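Uncharacterized protein (Chaetomium thermophilum, PDB 3LPZ) probably binds Get5 through an alpha-solenoid scaffold and helps deliver tail-anchored proteins in the Get pathway. Local coordinates at residues Gly71-Phe85 / Lys99-Val113. Numbering follows the deposited sequence.
Sequences GGSGGDLAVLLVDTF and KLLGCLRLFQPGEPV
L100 lies against L81, V82 and F85 where helix 71-85 and helix 99-104 of the alpha-solenoid run antiparallel, their axes 10.7 Å apart at closest approach and at 162°. Leucine suits this place because its two branches serve three partners. CB leads to CG, which meets the rim of the F85 ring in the ring plane, 3.8 Å from CE2; CD1 touches F85 CE2 and CD2, while CD2 of L100 turns to V82 CG2 (3.7 Å) and L81 CD2. Farther along, A78 and C103, both small, meet CB to CB at 4.1 Å. Beyond the second helix the chain turns back, and glycines receive its side chains: F107 CE2 lies 3.5 Å from G75 CA, and V113 CG1 touches G75 C, where a side chain on G75 would collide with both. E111, with CG anti to its own N (chi1 175°) and the chain bent at chi2, lays its carboxylate beside G71 and N-caps helix 112-128. With an alanine here, V113 N is likely to lose its capping acceptor, leaving a gap beside G71. That cap is nearly straight, V113 N to E111 OE2 at 3.1 Å and 168°, on the oxygen's anti side but tilted from the carboxylate plane.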
loop_
_atom_site.group_PDB
_atom_site.type_symbol
_atom_site.label_atom_id
_atom_site.label_comp_id
_atom_site.label_asym_id
_atom_site.label_seq_id
_atom_site.Cartn_x
_atom_site.Cartn_y
_atom_site.Cartn_z
ATOM N N GLY A 71 15.594 14.256 -15.876
ATOM C CA GLY A 71 14.472 13.518 -15.307
ATOM C C GLY A 71 13.309 13.423 -16.262
ATOM O O GLY A 71 12.644 12.387 -16.330
ATOM N N GLY A 72 13.078 14.505 -17.003
ATOM C CA GLY A 72 12.037 14.551 -18.031
ATOM C C GLY A 72 12.254 13.574 -19.173
ATOM O O GLY A 72 11.413 12.716 -19.422
ATOM N N SER A 73 13.378 13.676 -19.867
ATOM C CA SER A 73 13.680 12.731 -20.949
ATOM C C SER A 73 13.856 11.299 -20.465
ATOM O O SER A 73 13.314 10.378 -21.066
ATOM C CB SER A 73 14.922 13.167 -21.715
ATOM O OG SER A 73 14.567 14.241 -22.575
ATOM N N GLY A 74 14.640 11.117 -19.405
ATOM C CA GLY A 74 14.834 9.800 -18.792
ATOM C C GLY A 74 13.527 9.164 -18.345
ATOM O O GLY A 74 13.324 7.947 -18.528
ATOM N N GLY A 75 12.645 9.973 -17.758
ATOM C CA GLY A 75 11.339 9.465 -17.291
ATOM C C GLY A 75 10.438 9.084 -18.457
ATOM O O GLY A 75 9.710 8.097 -18.404
ATOM N N ASP A 76 10.461 9.895 -19.509
ATOM C CA ASP A 76 9.680 9.590 -20.700
ATOM C C ASP A 76 10.146 8.246 -21.297
ATOM O O ASP A 76 9.327 7.407 -21.695
ATOM C CB ASP A 76 9.813 10.719 -21.719
ATOM C CG ASP A 76 8.938 11.918 -21.386
ATOM O OD1 ASP A 76 8.115 11.854 -20.444
ATOM O OD2 ASP A 76 9.069 12.946 -22.078
ATOM N N LEU A 77 11.458 8.018 -21.329
ATOM C CA LEU A 77 11.956 6.714 -21.801
ATOM C C LEU A 77 11.546 5.561 -20.879
ATOM O O LEU A 77 11.280 4.449 -21.355
ATOM C CB LEU A 77 13.478 6.725 -21.978
ATOM C CG LEU A 77 13.988 6.807 -23.407
ATOM C CD1 LEU A 77 13.150 7.717 -24.297
ATOM C CD2 LEU A 77 15.434 7.135 -23.454
ATOM N N ALA A 78 11.516 5.829 -19.571
ATOM C CA ALA A 78 11.089 4.805 -18.603
ATOM C C ALA A 78 9.616 4.455 -18.822
ATOM O O ALA A 78 9.231 3.296 -18.729
ATOM C CB ALA A 78 11.343 5.270 -17.142
ATOM N N VAL A 79 8.788 5.458 -19.107
ATOM C CA VAL A 79 7.366 5.202 -19.448
ATOM C C VAL A 79 7.257 4.395 -20.751
ATOM O O VAL A 79 6.429 3.457 -20.853
ATOM C CB VAL A 79 6.536 6.547 -19.511
ATOM C CG1 VAL A 79 5.106 6.330 -20.038
ATOM C CG2 VAL A 79 6.482 7.197 -18.107
ATOM N N LEU A 80 8.096 4.729 -21.740
ATOM C CA LEU A 80 8.104 4.004 -23.020
ATOM C C LEU A 80 8.498 2.536 -22.790
ATOM O O LEU A 80 8.010 1.638 -23.455
ATOM C CB LEU A 80 9.078 4.676 -24.001
ATOM C CG LEU A 80 9.094 4.194 -25.453
ATOM C CD1 LEU A 80 7.677 4.181 -26.040
ATOM C CD2 LEU A 80 10.056 5.051 -26.313
ATOM N N LEU A 81 9.385 2.310 -21.825
ATOM C CA LEU A 81 9.833 0.979 -21.494
ATOM C C LEU A 81 8.644 0.133 -21.022
ATOM O O LEU A 81 8.504 -1.026 -21.422
ATOM C CB LEU A 81 10.921 1.035 -20.405
ATOM C CG LEU A 81 11.354 -0.310 -19.775
ATOM C CD1 LEU A 81 11.960 -1.243 -20.858
ATOM C CD2 LEU A 81 12.318 -0.102 -18.578
ATOM N N VAL A 82 7.812 0.701 -20.147
ATOM C CA VAL A 82 6.614 -0.005 -19.680
ATOM C C VAL A 82 5.704 -0.267 -20.872
ATOM O O VAL A 82 5.165 -1.363 -20.995
ATOM C CB VAL A 82 5.798 0.798 -18.623
ATOM C CG1 VAL A 82 4.515 0.026 -18.238
ATOM C CG2 VAL A 82 6.645 1.065 -17.378
ATOM N N ASP A 83 5.485 0.716 -21.748
ATOM C CA ASP A 83 4.595 0.489 -22.885
ATOM C C ASP A 83 5.162 -0.597 -23.816
ATOM O O ASP A 83 4.421 -1.335 -24.474
ATOM C CB ASP A 83 4.307 1.810 -23.608
ATOM C CG ASP A 83 3.205 2.609 -22.919
ATOM O OD1 ASP A 83 2.040 2.128 -22.832
ATOM O OD2 ASP A 83 3.490 3.720 -22.450
ATOM N N THR A 84 6.493 -0.689 -23.850
ATOM C CA THR A 84 7.163 -1.699 -24.642
ATOM C C THR A 84 6.893 -3.082 -24.053
ATOM O O THR A 84 6.644 -4.012 -24.809
ATOM C CB THR A 84 8.676 -1.407 -24.759
ATOM O OG1 THR A 84 8.841 -0.145 -25.434
ATOM C CG2 THR A 84 9.400 -2.498 -25.561
ATOM N N PHE A 85 6.929 -3.212 -22.720
ATOM C CA PHE A 85 6.610 -4.494 -22.049
ATOM C C PHE A 85 5.174 -4.911 -22.391
ATOM O O PHE A 85 4.895 -6.070 -22.679
ATOM C CB PHE A 85 6.766 -4.384 -20.518
ATOM C CG PHE A 85 8.209 -4.473 -20.003
ATOM C CD1 PHE A 85 9.178 -5.234 -20.648
ATOM C CD2 PHE A 85 8.568 -3.835 -18.822
ATOM C CE1 PHE A 85 10.505 -5.322 -20.140
ATOM C CE2 PHE A 85 9.892 -3.917 -18.312
ATOM C CZ PHE A 85 10.846 -4.670 -18.973
ATOM N N LYS A 99 14.474 -4.247 -14.094
ATOM C CA LYS A 99 14.708 -3.068 -14.951
ATOM C C LYS A 99 13.845 -1.892 -14.508
ATOM O O LYS A 99 14.301 -0.740 -14.517
ATOM C CB LYS A 99 14.452 -3.405 -16.419
ATOM C CG LYS A 99 15.510 -4.314 -17.004
ATOM C CD LYS A 99 15.238 -4.628 -18.483
ATOM C CE LYS A 99 16.218 -5.689 -19.041
ATOM N NZ LYS A 99 15.958 -7.056 -18.498
ATOM N N LEU A 100 12.589 -2.168 -14.151
ATOM C CA LEU A 100 11.666 -1.090 -13.740
ATOM C C LEU A 100 12.103 -0.482 -12.398
ATOM O O LEU A 100 12.065 0.754 -12.237
ATOM C CB LEU A 100 10.206 -1.571 -13.711
ATOM C CG LEU A 100 9.660 -1.948 -15.107
ATOM C CD1 LEU A 100 8.283 -2.615 -14.992
ATOM C CD2 LEU A 100 9.535 -0.714 -16.023
ATOM N N LEU A 101 12.547 -1.331 -11.468
ATOM C CA LEU A 101 13.077 -0.833 -10.175
ATOM C C LEU A 101 14.365 -0.049 -10.364
ATOM O O LEU A 101 14.606 0.928 -9.659
ATOM C CB LEU A 101 13.300 -1.991 -9.161
ATOM C CG LEU A 101 12.017 -2.683 -8.704
ATOM C CD1 LEU A 101 12.381 -3.932 -7.930
ATOM C CD2 LEU A 101 11.145 -1.733 -7.825
ATOM N N GLY A 102 15.191 -0.465 -11.323
ATOM C CA GLY A 102 16.406 0.283 -11.631
ATOM C C GLY A 102 16.066 1.704 -12.094
ATOM O O GLY A 102 16.767 2.672 -11.717
ATOM N N CYS A 103 15.030 1.851 -12.916
ATOM C CA CYS A 103 14.579 3.203 -13.332
ATOM C C CYS A 103 13.979 3.989 -12.159
ATOM O O CYS A 103 14.341 5.163 -11.918
ATOM C CB CYS A 103 13.555 3.129 -14.476
ATOM S SG CYS A 103 14.227 2.465 -16.031
ATOM N N LEU A 104 13.077 3.331 -11.435
ATOM C CA LEU A 104 12.345 3.942 -10.309
ATOM C C LEU A 104 13.260 4.648 -9.315
ATOM O O LEU A 104 13.004 5.802 -8.912
ATOM C CB LEU A 104 11.543 2.869 -9.548
ATOM C CG LEU A 104 10.653 3.370 -8.388
ATOM C CD1 LEU A 104 9.613 4.346 -8.913
ATOM C CD2 LEU A 104 9.947 2.198 -7.619
ATOM N N ARG A 105 14.316 3.942 -8.910
ATOM C CA ARG A 105 15.191 4.423 -7.855
ATOM C C ARG A 105 16.069 5.584 -8.329
ATOM O O ARG A 105 16.658 6.278 -7.518
ATOM C CB ARG A 105 16.056 3.289 -7.330
ATOM C CG ARG A 105 15.239 2.217 -6.595
ATOM C CD ARG A 105 16.194 1.279 -5.864
ATOM N NE ARG A 105 15.553 0.142 -5.181
ATOM C CZ ARG A 105 14.989 0.193 -3.974
ATOM N NH1 ARG A 105 14.929 1.347 -3.309
ATOM N NH2 ARG A 105 14.466 -0.916 -3.431
ATOM N N LEU A 106 16.147 5.807 -9.641
ATOM C CA LEU A 106 16.945 6.927 -10.152
ATOM C C LEU A 106 16.184 8.226 -10.400
ATOM O O LEU A 106 16.803 9.249 -10.688
ATOM C CB LEU A 106 17.745 6.504 -11.388
ATOM C CG LEU A 106 18.852 5.450 -11.174
ATOM C CD1 LEU A 106 19.283 4.862 -12.535
ATOM C CD2 LEU A 106 20.063 6.015 -10.444
ATOM N N PHE A 107 14.859 8.214 -10.281
ATOM C CA PHE A 107 14.092 9.455 -10.371
ATOM C C PHE A 107 14.315 10.313 -9.127
ATOM O O PHE A 107 14.398 9.770 -8.017
ATOM C CB PHE A 107 12.594 9.189 -10.382
ATOM C CG PHE A 107 12.041 8.747 -11.697
ATOM C CD1 PHE A 107 11.944 7.383 -12.002
ATOM C CD2 PHE A 107 11.522 9.685 -12.600
ATOM C CE1 PHE A 107 11.374 6.963 -13.209
ATOM C CE2 PHE A 107 10.966 9.271 -13.794
ATOM C CZ PHE A 107 10.870 7.909 -14.098
ATOM N N GLN A 108 14.354 11.636 -9.303
ATOM C CA GLN A 108 14.213 12.557 -8.171
ATOM C C GLN A 108 12.788 12.456 -7.648
ATOM O O GLN A 108 11.868 12.369 -8.448
ATOM C CB GLN A 108 14.462 14.010 -8.602
ATOM C CG GLN A 108 15.918 14.321 -8.871
ATOM C CD GLN A 108 16.740 14.273 -7.604
ATOM O OE1 GLN A 108 17.825 13.713 -7.590
ATOM N NE2 GLN A 108 16.208 14.837 -6.518
ATOM N N PRO A 109 12.600 12.487 -6.308
ATOM C CA PRO A 109 11.278 12.426 -5.682
ATOM C C PRO A 109 10.282 13.400 -6.270
ATOM O O PRO A 109 9.105 13.061 -6.428
ATOM C CB PRO A 109 11.570 12.809 -4.227
ATOM C CG PRO A 109 12.907 12.333 -4.000
ATOM C CD PRO A 109 13.669 12.481 -5.295
ATOM N N GLY A 110 10.745 14.603 -6.596
ATOM C CA GLY A 110 9.875 15.631 -7.125
ATOM C C GLY A 110 9.681 15.647 -8.631
ATOM O O GLY A 110 8.959 16.505 -9.134
ATOM N N GLU A 111 10.332 14.733 -9.361
ATOM C CA GLU A 111 10.170 14.676 -10.812
ATOM C C GLU A 111 8.709 14.345 -11.155
ATOM O O GLU A 111 8.213 13.288 -10.734
ATOM C CB GLU A 111 11.150 13.652 -11.425
ATOM C CG GLU A 111 11.013 13.412 -12.929
ATOM C CD GLU A 111 10.959 14.700 -13.767
ATOM O OE1 GLU A 111 11.896 15.527 -13.661
ATOM O OE2 GLU A 111 9.975 14.871 -14.541
ATOM N N PRO A 112 8.006 15.254 -11.883
ATOM C CA PRO A 112 6.589 14.993 -12.210
ATOM C C PRO A 112 6.377 13.701 -12.991
ATOM O O PRO A 112 5.380 13.004 -12.767
ATOM C CB PRO A 112 6.186 16.201 -13.069
ATOM C CG PRO A 112 7.064 17.320 -12.551
ATOM C CD PRO A 112 8.399 16.643 -12.241
ATOM N N VAL A 113 7.317 13.360 -13.869
ATOM C CA VAL A 113 7.133 12.180 -14.679
ATOM C C VAL A 113 7.172 10.899 -13.824
ATOM O O VAL A 113 6.651 9.879 -14.265
ATOM C CB VAL A 113 8.101 12.125 -15.881
ATOM C CG1 VAL A 113 7.895 10.808 -16.684
ATOM C CG2 VAL A 113 7.833 13.326 -16.813
#